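Local coordinates for Lin0012 protein (Listeria innocua, PDB 3K17), which probably phosphorylates phosphomevalonate with ATP, a step of the mevalonate route to isopentenyl diphosphate, as a kinase of the GHMP family, at residues W52-E57 with M101-E106; V212-V217 with K327-A332; G159-I164 with T176-E181; Q204-E209 with A261-D266. All coordinates share one frame; numbering follows the deposited sequence.

Contact 1: residues W52-E57 with M101-E106; sequences WIPHYE and MVIETE
Met101, a selenomethionine, opens the contact with its carbonyl: Trp52 N donates to Met101 O at 2.9 Å. The same oxygen, Met101 O, lies at the edge of the indole, near its plane and 3.6 Å from Trp52 CD1. The side chain of Met101 leads away from 52-57, and packs on Leu41 and Leu43 of strand 37-45 and on Ile82. At Val102, the parallel bridge partner of Trp52, the two side chains run alongside each other on one face of the sheet. Val102 CG2 does the touching, 3.8 Å from Trp52 CD1, in an off-centre CH-pi contact with the five-membered ring. CG of Trp52 stands anti to its carbonyl carbon (chi1 -58°), which lays the pyrrole side of the indole beside this methyl; NE1 is bonded to Glu50. Ile103 N then returns a bond of 2.9 Å to Trp52 O. These two bonds join the short strand 50-52 in parallel to strand 99-105 of the large mixed sheet of this GHMP kinase, whereas strand 37-45 pairs antiparallel with 99-105. Ile103 splits its branches: Ile103 CD1 meets Ile53 CG2 at 4.1 Å, while CG2 reaches Pro54 CD. Ile103 O sits 3.3 Å from Pro54 CD, where the first chain leaves the strand for a type I turn from Ile53 to Tyr56, closed by Tyr56 N to Ile53 O. Thr105 ends the touching residues: Thr105 CG2 lies 3.8 Å from Pro54 CG, the two side chains crossing at a slant, while Thr105 OG1 is bonded to Leu107 N.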
loop_
_atom_site.group_PDB
_atom_site.type_symbol
_atom_site.label_atom_id
_atom_site.label_comp_id
_atom_site.label_asym_id
_atom_site.label_seq_id
_atom_site.Cartn_x
_atom_site.Cartn_y
_atom_site.Cartn_z
ATOM N N TRP A 52 15.107 -11.384 -24.797
ATOM C CA TRP A 52 14.249 -10.556 -25.632
ATOM C C TRP A 52 13.045 -11.411 -26.008
ATOM O O TRP A 52 13.215 -12.566 -26.412
ATOM C CB TRP A 52 14.945 -10.162 -26.941
ATOM C CG TRP A 52 16.230 -9.422 -26.812
ATOM C CD1 TRP A 52 17.400 -9.885 -26.281
ATOM C CD2 TRP A 52 16.503 -8.100 -27.295
ATOM N NE1 TRP A 52 18.388 -8.936 -26.411
ATOM C CE2 TRP A 52 17.864 -7.831 -27.030
ATOM C CE3 TRP A 52 15.729 -7.119 -27.928
ATOM C CZ2 TRP A 52 18.470 -6.616 -27.378
ATOM C CZ3 TRP A 52 16.333 -5.911 -28.275
ATOM C CH2 TRP A 52 17.691 -5.674 -27.998
ATOM N N ILE A 53 11.844 -10.865 -25.863
ATOM C CA ILE A 53 10.646 -11.598 -26.265
ATOM C C ILE A 53 9.816 -10.676 -27.142
ATOM O O ILE A 53 9.966 -9.450 -27.084
ATOM C CB ILE A 53 9.818 -12.104 -25.063
ATOM C CG1 ILE A 53 9.322 -10.937 -24.198
ATOM C CG2 ILE A 53 10.660 -13.057 -24.243
ATOM C CD1 ILE A 53 8.306 -11.372 -23.164
ATOM N N PRO A 54 8.935 -11.247 -27.975
ATOM C CA PRO A 54 8.100 -10.445 -28.871
ATOM C C PRO A 54 7.323 -9.305 -28.242
ATOM O O PRO A 54 7.238 -8.223 -28.814
ATOM C CB PRO A 54 7.172 -11.482 -29.507
ATOM C CG PRO A 54 7.999 -12.748 -29.469
ATOM C CD PRO A 54 8.601 -12.679 -28.093
ATOM N N HIS A 55 6.756 -9.529 -27.068
ATOM C CA HIS A 55 5.959 -8.479 -26.454
ATOM C C HIS A 55 6.710 -7.186 -26.119
ATOM O O HIS A 55 6.142 -6.099 -26.215
ATOM C CB HIS A 55 5.263 -9.003 -25.199
ATOM C CG HIS A 55 4.225 -8.067 -24.659
ATOM N ND1 HIS A 55 4.543 -6.937 -23.936
ATOM C CD2 HIS A 55 2.876 -8.065 -24.786
ATOM C CE1 HIS A 55 3.435 -6.280 -23.641
ATOM N NE2 HIS A 55 2.411 -6.943 -24.146
ATOM N N TYR A 56 7.981 -7.290 -25.743
ATOM C CA TYR A 56 8.735 -6.092 -25.376
ATOM C C TYR A 56 9.778 -5.666 -26.399
ATOM O O TYR A 56 10.386 -6.497 -27.065
ATOM C CB TYR A 56 9.405 -6.308 -24.022
ATOM C CG TYR A 56 8.424 -6.492 -22.891
ATOM C CD1 TYR A 56 7.715 -5.409 -22.375
ATOM C CD2 TYR A 56 8.196 -7.754 -22.341
ATOM C CE1 TYR A 56 6.805 -5.574 -21.340
ATOM C CE2 TYR A 56 7.294 -7.933 -21.308
ATOM C CZ TYR A 56 6.600 -6.840 -20.809
ATOM O OH TYR A 56 5.720 -7.014 -19.770
ATOM N N GLU A 57 9.980 -4.360 -26.521
ATOM C CA GLU A 57 10.962 -3.834 -27.462
ATOM C C GLU A 57 12.375 -3.984 -26.907
ATOM O O GLU A 57 13.340 -4.138 -27.651
ATOM C CB GLU A 57 10.703 -2.355 -27.736
ATOM C CG GLU A 57 11.623 -1.774 -28.791
ATOM C CD GLU A 57 11.819 -0.277 -28.636
ATOM O OE1 GLU A 57 10.810 0.437 -28.434
ATOM O OE2 GLU A 57 12.981 0.189 -28.722
HETATM N N MSE A 101 19.448 -14.398 -25.320
HETATM C CA MSE A 101 18.399 -15.206 -25.933
HETATM C C MSE A 101 17.340 -14.309 -26.552
HETATM O O MSE A 101 16.821 -13.399 -25.895
HETATM C CB MSE A 101 17.747 -16.121 -24.890
HETATM C CG MSE A 101 18.656 -17.238 -24.366
HETATM SE SE MSE A 101 17.741 -18.378 -23.082
HETATM C CE MSE A 101 18.069 -17.333 -21.483
ATOM N N VAL A 102 17.027 -14.577 -27.814
ATOM C CA VAL A 102 16.039 -13.803 -28.553
ATOM C C VAL A 102 14.922 -14.702 -29.053
ATOM O O VAL A 102 15.162 -15.636 -29.821
ATOM C CB VAL A 102 16.677 -13.105 -29.772
ATOM C CG1 VAL A 102 15.602 -12.392 -30.587
ATOM C CG2 VAL A 102 17.744 -12.115 -29.304
ATOM N N ILE A 103 13.700 -14.418 -28.617
ATOM C CA ILE A 103 12.551 -15.204 -29.033
ATOM C C ILE A 103 11.710 -14.482 -30.077
ATOM O O ILE A 103 11.340 -13.317 -29.895
ATOM C CB ILE A 103 11.655 -15.552 -27.826
ATOM C CG1 ILE A 103 12.447 -16.404 -26.827
ATOM C CG2 ILE A 103 10.389 -16.279 -28.302
ATOM C CD1 ILE A 103 11.654 -16.834 -25.600
ATOM N N GLU A 104 11.423 -15.179 -31.172
ATOM C CA GLU A 104 10.596 -14.646 -32.250
ATOM C C GLU A 104 9.417 -15.600 -32.372
ATOM O O GLU A 104 9.506 -16.744 -31.929
ATOM C CB GLU A 104 11.362 -14.630 -33.576
ATOM C CG GLU A 104 12.607 -13.760 -33.601
ATOM C CD GLU A 104 13.474 -14.045 -34.828
ATOM O OE1 GLU A 104 14.049 -15.160 -34.923
ATOM O OE2 GLU A 104 13.568 -13.158 -35.702
ATOM N N THR A 105 8.329 -15.153 -32.992
ATOM C CA THR A 105 7.160 -16.018 -33.136
ATOM C C THR A 105 6.451 -15.970 -34.489
ATOM O O THR A 105 6.470 -14.951 -35.178
ATOM C CB THR A 105 6.112 -15.699 -32.056
ATOM O OG1 THR A 105 4.948 -16.507 -32.265
ATOM C CG2 THR A 105 5.719 -14.214 -32.116
ATOM N N GLU A 106 5.821 -17.090 -34.844
ATOM C CA GLU A 106 5.043 -17.226 -36.071
ATOM C C GLU A 106 3.671 -17.714 -35.616
ATOM O O GLU A 106 2.834 -18.099 -36.429
ATOM C CB GLU A 106 5.634 -18.291 -37.011
ATOM C CG GLU A 106 7.135 -18.214 -37.264
ATOM C CD GLU A 106 7.617 -19.301 -38.245
ATOM O OE1 GLU A 106 7.107 -20.446 -38.189
ATOM O OE2 GLU A 106 8.513 -19.008 -39.062
#

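Contact 2: residues V212-V217 with K327-A332; sequences VPTFSV and KTKELA
The backbones of 212-217 and 327-332 come nearest at Thr214 and Lys329, whose CA atoms are 6.1 Å apart, as the start of a strand passes the first turn of a helix. Thr328 is the N-cap of that helix: Thr328 OG1 accepts from Leu331 N at 3.0 Å, and Ala332 N bonds to Thr328 O, so the turn facing the strand is fastened from within. Thr214 carries most of the strand's side of the contact. With OG1 beside the backbone N (chi1 -60°), Thr214 CG2 is left anti to that N and meets Ala332 CB at 3.7 Å, while Thr214 OG1 lies 3.8 Å from Lys329 CA, against the backbone of the helix start. Two residues on, Ser216 points to the same side and sets its OG 4.0 Å from Ala332 CB, leaving this small methyl touched by both strand residues. Lys329 adds only CG, beside Thr214 OG1. In the C-terminal part of the GHMP kinase chain, helix 329-341 thus lies on one face of the antiparallel four-stranded sheet. Strand 321-326, which pairs with 214-219 through Thr214 and Ser216, leads into this helix, and Ala332 also rests on Ser326; Phe215 points away from the helix, and its ring meets Trp172 and Phe349 edge-to-face.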
loop_
_atom_site.group_PDB
_atom_site.type_symbol
_atom_site.label_atom_id
_atom_site.label_comp_id
_atom_site.label_asym_id
_atom_site.label_seq_id
_atom_site.Cartn_x
_atom_site.Cartn_y
_atom_site.Cartn_z
ATOM N N VAL A 212 -4.035 -40.695 -42.298
ATOM C CA VAL A 212 -3.973 -40.498 -43.741
ATOM C C VAL A 212 -4.926 -39.391 -44.192
ATOM O O VAL A 212 -4.584 -38.606 -45.074
ATOM C CB VAL A 212 -4.300 -41.813 -44.517
ATOM C CG1 VAL A 212 -4.336 -41.541 -46.027
ATOM C CG2 VAL A 212 -3.238 -42.874 -44.221
ATOM N N PRO A 213 -6.133 -39.316 -43.602
ATOM C CA PRO A 213 -7.083 -38.267 -43.997
ATOM C C PRO A 213 -6.439 -36.886 -43.875
ATOM O O PRO A 213 -5.764 -36.602 -42.887
ATOM C CB PRO A 213 -8.230 -38.448 -43.004
ATOM C CG PRO A 213 -8.188 -39.917 -42.702
ATOM C CD PRO A 213 -6.711 -40.174 -42.553
ATOM N N THR A 214 -6.638 -36.036 -44.875
ATOM C CA THR A 214 -6.061 -34.688 -44.857
ATOM C C THR A 214 -6.537 -33.899 -43.634
ATOM O O THR A 214 -7.728 -33.855 -43.336
ATOM C CB THR A 214 -6.448 -33.885 -46.128
ATOM O OG1 THR A 214 -5.971 -34.566 -47.293
ATOM C CG2 THR A 214 -5.815 -32.483 -46.094
ATOM N N PHE A 215 -5.598 -33.265 -42.941
ATOM C CA PHE A 215 -5.910 -32.460 -41.758
ATOM C C PHE A 215 -5.964 -30.979 -42.152
ATOM O O PHE A 215 -5.005 -30.442 -42.710
ATOM C CB PHE A 215 -4.830 -32.663 -40.698
ATOM C CG PHE A 215 -5.159 -32.061 -39.357
ATOM C CD1 PHE A 215 -6.213 -32.559 -38.595
ATOM C CD2 PHE A 215 -4.373 -31.040 -38.829
ATOM C CE1 PHE A 215 -6.471 -32.054 -37.324
ATOM C CE2 PHE A 215 -4.625 -30.526 -37.556
ATOM C CZ PHE A 215 -5.671 -31.033 -36.803
ATOM N N SER A 216 -7.080 -30.320 -41.859
ATOM C CA SER A 216 -7.230 -28.908 -42.193
ATOM C C SER A 216 -7.344 -28.033 -40.943
ATOM O O SER A 216 -8.017 -28.401 -39.980
ATOM C CB SER A 216 -8.465 -28.709 -43.078
ATOM O OG SER A 216 -8.291 -29.329 -44.341
ATOM N N VAL A 217 -6.677 -26.882 -40.967
ATOM C CA VAL A 217 -6.699 -25.950 -39.839
ATOM C C VAL A 217 -7.329 -24.620 -40.259
ATOM O O VAL A 217 -6.928 -24.025 -41.256
ATOM C CB VAL A 217 -5.266 -25.678 -39.305
ATOM C CG1 VAL A 217 -5.318 -24.736 -38.095
ATOM C CG2 VAL A 217 -4.597 -26.997 -38.922
ATOM N N LYS A 327 -11.833 -36.775 -46.474
ATOM C CA LYS A 327 -11.566 -37.984 -47.257
ATOM C C LYS A 327 -10.455 -37.862 -48.289
ATOM O O LYS A 327 -9.678 -38.799 -48.479
ATOM C CB LYS A 327 -12.832 -38.449 -47.973
ATOM C CG LYS A 327 -13.677 -39.427 -47.191
ATOM C CD LYS A 327 -14.468 -38.756 -46.094
ATOM C CE LYS A 327 -15.375 -39.776 -45.424
ATOM N NZ LYS A 327 -16.249 -40.441 -46.426
ATOM N N THR A 328 -10.385 -36.721 -48.967
ATOM C CA THR A 328 -9.366 -36.522 -49.992
ATOM C C THR A 328 -8.862 -35.094 -49.973
ATOM O O THR A 328 -9.464 -34.228 -49.339
ATOM C CB THR A 328 -9.928 -36.794 -51.406
ATOM O OG1 THR A 328 -10.937 -35.820 -51.711
ATOM C CG2 THR A 328 -10.543 -38.185 -51.484
ATOM N N LYS A 329 -7.761 -34.852 -50.675
ATOM C CA LYS A 329 -7.198 -33.516 -50.764
ATOM C C LYS A 329 -8.237 -32.619 -51.428
ATOM O O LYS A 329 -8.486 -31.496 -50.987
ATOM C CB LYS A 329 -5.928 -33.513 -51.620
ATOM C CG LYS A 329 -4.765 -34.324 -51.088
ATOM C CD LYS A 329 -3.575 -34.216 -52.045
ATOM C CE LYS A 329 -2.434 -35.157 -51.668
ATOM N NZ LYS A 329 -1.819 -34.824 -50.354
ATOM N N GLU A 330 -8.841 -33.135 -52.497
ATOM C CA GLU A 330 -9.849 -32.391 -53.244
ATOM C C GLU A 330 -11.002 -31.961 -52.352
ATOM O O GLU A 330 -11.486 -30.838 -52.455
ATOM C CB GLU A 330 -10.389 -33.234 -54.408
ATOM C CG GLU A 330 -9.384 -33.505 -55.529
ATOM C CD GLU A 330 -8.128 -34.229 -55.055
ATOM O OE1 GLU A 330 -8.248 -35.164 -54.227
ATOM O OE2 GLU A 330 -7.023 -33.869 -55.523
ATOM N N LEU A 331 -11.447 -32.858 -51.479
ATOM C CA LEU A 331 -12.547 -32.538 -50.581
ATOM C C LEU A 331 -12.082 -31.539 -49.528
ATOM O O LEU A 331 -12.868 -30.724 -49.037
ATOM C CB LEU A 331 -13.072 -33.812 -49.916
ATOM C CG LEU A 331 -13.835 -34.734 -50.873
ATOM C CD1 LEU A 331 -14.068 -36.105 -50.230
ATOM C CD2 LEU A 331 -15.160 -34.069 -51.243
ATOM N N ALA A 332 -10.798 -31.606 -49.196
ATOM C CA ALA A 332 -10.214 -30.705 -48.213
ATOM C C ALA A 332 -10.199 -29.301 -48.803
ATOM O O ALA A 332 -10.511 -28.330 -48.118
ATOM C CB ALA A 332 -8.793 -31.155 -47.865
#

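Contact 3: residues G159-I164 with T176-E181; sequences GSCGDI and TTFDQE
Gln180 NE2 reaches Gly159 O at 3.0 Å from well above the carbonyl plane, missing the oxygen's lone pairs, although the N-H is fairly straight (161°) and the acceptor lies close to the amide plane of the glutamine. A bend at chi2 (-101°) turns the amide toward Gly159. NE2 also donates to Val24 O, so two bonds hold the group, while the buried OE1 has no partner in the model. Gly159 has backbone angles that would press a CB against the preceding carbonyl. Next to it, Ser160 CB lies 3.7 Å from Thr177 OG1, whose own bond goes to Val23 O. Ser160 OG accepts from Gly162 N at 3.1 Å, an ST turn that leads into helix 162-169, with Cys161 as its N-cap. The contact joins the start of that helix to the turn between strand 172-176 and helix 180-187, within the N-terminal part of the GHMP kinase fold. Phe178 meets the first segment at Cys161: Cys161 CB lies 4.1 Å from Phe178 CE2, at the ring edge. Cys161 SG also lies at the edge, 5.5 Å from the Phe178 ring centroid, a sulfur-aromatic contact. Trp200 meets Phe178 edge-to-face, and Leu153 of helix 141-156 touches it too.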
loop_
_atom_site.group_PDB
_atom_site.type_symbol
_atom_site.label_atom_id
_atom_site.label_comp_id
_atom_site.label_asym_id
_atom_site.label_seq_id
_atom_site.Cartn_x
_atom_site.Cartn_y
_atom_site.Cartn_z
ATOM N N GLY A 159 -4.406 -26.084 -16.116
ATOM C CA GLY A 159 -4.050 -26.667 -17.397
ATOM C C GLY A 159 -3.449 -28.058 -17.227
ATOM O O GLY A 159 -2.929 -28.398 -16.159
ATOM N N SER A 160 -3.506 -28.856 -18.289
ATOM C CA SER A 160 -3.000 -30.225 -18.268
ATOM C C SER A 160 -1.539 -30.366 -18.657
ATOM O O SER A 160 -0.922 -31.391 -18.376
ATOM C CB SER A 160 -3.816 -31.083 -19.230
ATOM O OG SER A 160 -3.562 -30.672 -20.565
ATOM N N CYS A 161 -0.994 -29.336 -19.303
ATOM C CA CYS A 161 0.374 -29.361 -19.793
ATOM C C CYS A 161 0.474 -30.251 -21.035
ATOM O O CYS A 161 1.561 -30.625 -21.453
ATOM C CB CYS A 161 1.349 -29.837 -18.715
ATOM S SG CYS A 161 1.673 -28.563 -17.467
ATOM N N GLY A 162 -0.675 -30.590 -21.615
ATOM C CA GLY A 162 -0.679 -31.383 -22.837
ATOM C C GLY A 162 -0.075 -30.518 -23.937
ATOM O O GLY A 162 0.548 -31.024 -24.876
ATOM N N ASP A 163 -0.256 -29.200 -23.815
ATOM C CA ASP A 163 0.300 -28.274 -24.790
ATOM C C ASP A 163 1.817 -28.299 -24.676
ATOM O O ASP A 163 2.518 -28.275 -25.680
ATOM C CB ASP A 163 -0.244 -26.846 -24.587
ATOM C CG ASP A 163 -0.173 -26.369 -23.142
ATOM O OD1 ASP A 163 0.254 -27.130 -22.245
ATOM O OD2 ASP A 163 -0.558 -25.206 -22.909
ATOM N N ILE A 164 2.319 -28.350 -23.448
ATOM C CA ILE A 164 3.754 -28.422 -23.217
ATOM C C ILE A 164 4.295 -29.700 -23.887
ATOM O O ILE A 164 5.333 -29.677 -24.549
ATOM C CB ILE A 164 4.064 -28.483 -21.694
ATOM C CG1 ILE A 164 3.805 -27.116 -21.043
ATOM C CG2 ILE A 164 5.491 -28.922 -21.462
ATOM C CD1 ILE A 164 4.702 -26.002 -21.541
ATOM N N THR A 176 -1.326 -38.257 -21.717
ATOM C CA THR A 176 -2.085 -38.635 -20.537
ATOM C C THR A 176 -1.569 -37.847 -19.340
ATOM O O THR A 176 -0.444 -38.044 -18.873
ATOM C CB THR A 176 -1.979 -40.142 -20.256
ATOM O OG1 THR A 176 -2.470 -40.864 -21.389
ATOM C CG2 THR A 176 -2.798 -40.511 -19.024
ATOM N N THR A 177 -2.423 -36.960 -18.851
ATOM C CA THR A 177 -2.113 -36.067 -17.745
ATOM C C THR A 177 -1.595 -36.734 -16.480
ATOM O O THR A 177 -2.176 -37.698 -15.988
ATOM C CB THR A 177 -3.355 -35.224 -17.389
ATOM O OG1 THR A 177 -3.918 -34.685 -18.594
ATOM C CG2 THR A 177 -2.976 -34.081 -16.442
ATOM N N PHE A 178 -0.499 -36.195 -15.954
ATOM C CA PHE A 178 0.111 -36.703 -14.735
ATOM C C PHE A 178 -0.805 -36.401 -13.555
ATOM O O PHE A 178 -1.777 -35.655 -13.690
ATOM C CB PHE A 178 1.478 -36.042 -14.528
ATOM C CG PHE A 178 1.426 -34.533 -14.494
ATOM C CD1 PHE A 178 1.020 -33.859 -13.346
ATOM C CD2 PHE A 178 1.787 -33.789 -15.612
ATOM C CE1 PHE A 178 0.977 -32.455 -13.312
ATOM C CE2 PHE A 178 1.746 -32.387 -15.589
ATOM C CZ PHE A 178 1.341 -31.723 -14.440
ATOM N N ASP A 179 -0.496 -36.978 -12.400
ATOM C CA ASP A 179 -1.301 -36.766 -11.202
ATOM C C ASP A 179 -1.073 -35.349 -10.681
ATOM O O ASP A 179 -0.113 -35.085 -9.960
ATOM C CB ASP A 179 -0.919 -37.781 -10.125
ATOM C CG ASP A 179 -1.912 -37.811 -8.982
ATOM O OD1 ASP A 179 -2.438 -36.739 -8.615
ATOM O OD2 ASP A 179 -2.155 -38.910 -8.442
ATOM N N GLN A 180 -1.979 -34.453 -11.059
ATOM C CA GLN A 180 -1.925 -33.039 -10.696
ATOM C C GLN A 180 -1.772 -32.757 -9.204
ATOM O O GLN A 180 -0.893 -31.999 -8.791
ATOM C CB GLN A 180 -3.185 -32.342 -11.209
ATOM C CG GLN A 180 -3.343 -32.373 -12.726
ATOM C CD GLN A 180 -2.931 -31.065 -13.382
ATOM O OE1 GLN A 180 -1.872 -30.527 -13.093
ATOM N NE2 GLN A 180 -3.771 -30.557 -14.274
ATOM N N GLU A 181 -2.644 -33.362 -8.407
ATOM C CA GLU A 181 -2.631 -33.177 -6.965
ATOM C C GLU A 181 -1.320 -33.700 -6.375
ATOM O O GLU A 181 -0.758 -33.110 -5.448
ATOM C CB GLU A 181 -3.819 -33.912 -6.349
ATOM C CG GLU A 181 -4.358 -33.273 -5.092
ATOM C CD GLU A 181 -5.503 -34.063 -4.487
ATOM O OE1 GLU A 181 -5.292 -35.246 -4.138
ATOM O OE2 GLU A 181 -6.613 -33.499 -4.363
#

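Contact 4: residues Q204-E209 with A261-D266; sequences QIETLE and AFHTKD
Leu208 CD1 lies over one face of the Phe262 ring, offset toward the rim and 4.0 Å from the centroid in a CH-pi contact, the two side chains crossing at about a right angle. At the ring's edge sits Glu209 O, 3.1 Å from Phe262 CD1. The His263 ring is met at its edge by Glu206: His263 NE2 donates to Glu206 OE2 at 2.7 Å, almost straight (169°), in the ring plane and onto the syn lone pair of the carboxylate, which is turned 33° from the ring. Glu206 reaches it fully extended, CG anti to the backbone N (chi1 -177°). A carboxylate this near would be expected to favour protonated histidine. Leu208 CD2 touches His263 NE2 at 4.2 Å, so the leucine lies against both rings. Further along, Lys265 NZ makes a salt bridge with Glu209 OE1 at 3.1 Å, on its anti lone pair, and a water donates to both Glu209 O and Phe262 O. Lys265 has positive phi, with Asp266 N bonded to Ala261 O, a Schellman motif at the C-terminal end of the helix. Side chains at the end of strand 204-208 thus meet the C-terminal turn of helix 241-264, joining the large mixed sheet to the C-terminal half of this GHMP kinase.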
loop_
_atom_site.group_PDB
_atom_site.type_symbol
_atom_site.label_atom_id
_atom_site.label_comp_id
_atom_site.label_asym_id
_atom_site.label_seq_id
_atom_site.Cartn_x
_atom_site.Cartn_y
_atom_site.Cartn_z
ATOM N N GLN A 204 1.927 -40.099 -19.277
ATOM C CA GLN A 204 2.296 -40.896 -20.435
ATOM C C GLN A 204 2.221 -40.041 -21.681
ATOM O O GLN A 204 1.238 -39.341 -21.914
ATOM C CB GLN A 204 1.394 -42.123 -20.606
ATOM C CG GLN A 204 1.990 -43.127 -21.593
ATOM C CD GLN A 204 1.080 -44.308 -21.894
ATOM O OE1 GLN A 204 0.596 -44.984 -20.986
ATOM N NE2 GLN A 204 0.855 -44.565 -23.177
ATOM N N ILE A 205 3.275 -40.095 -22.478
ATOM C CA ILE A 205 3.333 -39.338 -23.711
ATOM C C ILE A 205 3.669 -40.322 -24.821
ATOM O O ILE A 205 4.808 -40.757 -24.955
ATOM C CB ILE A 205 4.404 -38.232 -23.624
ATOM C CG1 ILE A 205 4.168 -37.394 -22.357
ATOM C CG2 ILE A 205 4.351 -37.357 -24.860
ATOM C CD1 ILE A 205 5.191 -36.288 -22.144
ATOM N N GLU A 206 2.664 -40.667 -25.614
ATOM C CA GLU A 206 2.837 -41.621 -26.696
ATOM C C GLU A 206 2.887 -40.995 -28.080
ATOM O O GLU A 206 1.978 -40.263 -28.472
ATOM C CB GLU A 206 1.699 -42.645 -26.674
ATOM C CG GLU A 206 1.851 -43.729 -27.729
ATOM C CD GLU A 206 0.623 -44.609 -27.849
ATOM O OE1 GLU A 206 -0.239 -44.557 -26.950
ATOM O OE2 GLU A 206 0.528 -45.358 -28.844
ATOM N N THR A 207 3.944 -41.301 -28.823
ATOM C CA THR A 207 4.083 -40.800 -30.178
ATOM C C THR A 207 3.119 -41.600 -31.054
ATOM O O THR A 207 3.070 -42.827 -30.965
ATOM C CB THR A 207 5.524 -40.985 -30.689
ATOM O OG1 THR A 207 6.396 -40.078 -29.997
ATOM C CG2 THR A 207 5.600 -40.713 -32.183
ATOM N N LEU A 208 2.350 -40.900 -31.884
ATOM C CA LEU A 208 1.378 -41.529 -32.768
ATOM C C LEU A 208 1.715 -41.344 -34.241
ATOM O O LEU A 208 2.563 -40.526 -34.604
ATOM C CB LEU A 208 -0.017 -40.955 -32.522
ATOM C CG LEU A 208 -0.652 -41.167 -31.151
ATOM C CD1 LEU A 208 -1.947 -40.356 -31.064
ATOM C CD2 LEU A 208 -0.924 -42.644 -30.936
ATOM N N GLU A 209 1.035 -42.115 -35.081
ATOM C CA GLU A 209 1.226 -42.045 -36.523
ATOM C C GLU A 209 0.206 -41.069 -37.083
ATOM O O GLU A 209 -0.971 -41.104 -36.712
ATOM C CB GLU A 209 1.014 -43.424 -37.165
ATOM C CG GLU A 209 2.046 -44.477 -36.773
ATOM C CD GLU A 209 3.108 -44.683 -37.843
ATOM O OE1 GLU A 209 2.743 -45.109 -38.966
ATOM O OE2 GLU A 209 4.302 -44.421 -37.561
ATOM N N ALA A 261 -8.365 -45.939 -33.456
ATOM C CA ALA A 261 -8.386 -45.458 -34.835
ATOM C C ALA A 261 -6.990 -45.090 -35.323
ATOM O O ALA A 261 -6.634 -45.362 -36.471
ATOM C CB ALA A 261 -9.315 -44.251 -34.953
ATOM N N PHE A 262 -6.202 -44.464 -34.451
ATOM C CA PHE A 262 -4.840 -44.071 -34.797
ATOM C C PHE A 262 -3.968 -45.311 -34.962
ATOM O O PHE A 262 -3.291 -45.483 -35.973
ATOM C CB PHE A 262 -4.258 -43.170 -33.698
ATOM C CG PHE A 262 -4.341 -41.696 -34.004
ATOM C CD1 PHE A 262 -3.252 -41.026 -34.562
ATOM C CD2 PHE A 262 -5.500 -40.976 -33.726
ATOM C CE1 PHE A 262 -3.318 -39.659 -34.834
ATOM C CE2 PHE A 262 -5.579 -39.605 -33.996
ATOM C CZ PHE A 262 -4.484 -38.947 -34.550
ATOM N N HIS A 263 -3.986 -46.172 -33.952
ATOM C CA HIS A 263 -3.197 -47.400 -33.977
ATOM C C HIS A 263 -3.507 -48.260 -35.197
ATOM O O HIS A 263 -2.597 -48.789 -35.839
ATOM C CB HIS A 263 -3.461 -48.216 -32.706
ATOM C CG HIS A 263 -2.806 -47.660 -31.479
ATOM N ND1 HIS A 263 -3.166 -48.047 -30.205
ATOM C CD2 HIS A 263 -1.788 -46.780 -31.331
ATOM C CE1 HIS A 263 -2.396 -47.429 -29.326
ATOM N NE2 HIS A 263 -1.551 -46.655 -29.984
ATOM N N THR A 264 -4.789 -48.385 -35.528
ATOM C CA THR A 264 -5.188 -49.220 -36.656
ATOM C C THR A 264 -5.458 -48.480 -37.959
ATOM O O THR A 264 -5.834 -49.094 -38.956
ATOM C CB THR A 264 -6.430 -50.058 -36.295
ATOM O OG1 THR A 264 -7.544 -49.195 -36.034
ATOM C CG2 THR A 264 -6.150 -50.890 -35.059
ATOM N N LYS A 265 -5.250 -47.167 -37.958
ATOM C CA LYS A 265 -5.480 -46.363 -39.154
ATOM C C LYS A 265 -6.904 -46.553 -39.652
ATOM O O LYS A 265 -7.144 -46.654 -40.848
ATOM C CB LYS A 265 -4.494 -46.755 -40.256
ATOM C CG LYS A 265 -3.041 -46.696 -39.824
ATOM C CD LYS A 265 -2.101 -46.995 -40.981
ATOM C CE LYS A 265 -0.650 -47.074 -40.512
ATOM N NZ LYS A 265 -0.188 -45.823 -39.834
ATOM N N ASP A 266 -7.845 -46.602 -38.718
ATOM C CA ASP A 266 -9.252 -46.782 -39.051
ATOM C C ASP A 266 -9.872 -45.414 -39.330
ATOM O O ASP A 266 -10.404 -44.762 -38.428
ATOM C CB ASP A 266 -9.972 -47.458 -37.884
ATOM C CG ASP A 266 -11.392 -47.870 -38.228
ATOM O OD1 ASP A 266 -12.083 -47.104 -38.934
ATOM O OD2 ASP A 266 -11.820 -48.956 -37.776
HETATM O O HOH W 1 -2.656 -43.122 -37.554
#

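Contacts 1 and 4 both reach the large mixed sheet, yet lie on opposite sides of the chain's centre, about 34 Å apart between centres. Contact 3 is the most central of the four, about 10 Å from the chain centre, and touches contact 4 directly: Thr176 N lies 2.8 Å from Gln204 O, a probable hydrogen bond between strands 172-176 and 204-208. The first segments of contacts 4 and 2 follow each other along the chain, and their segments alternate, so the stretch 204-217 meets 261-266 with its first part and 327-332 with its last; their centres are about 18 Å apart. Contact 2 belongs to the separate four-stranded sheet. None of the four contacts is assigned to the active site.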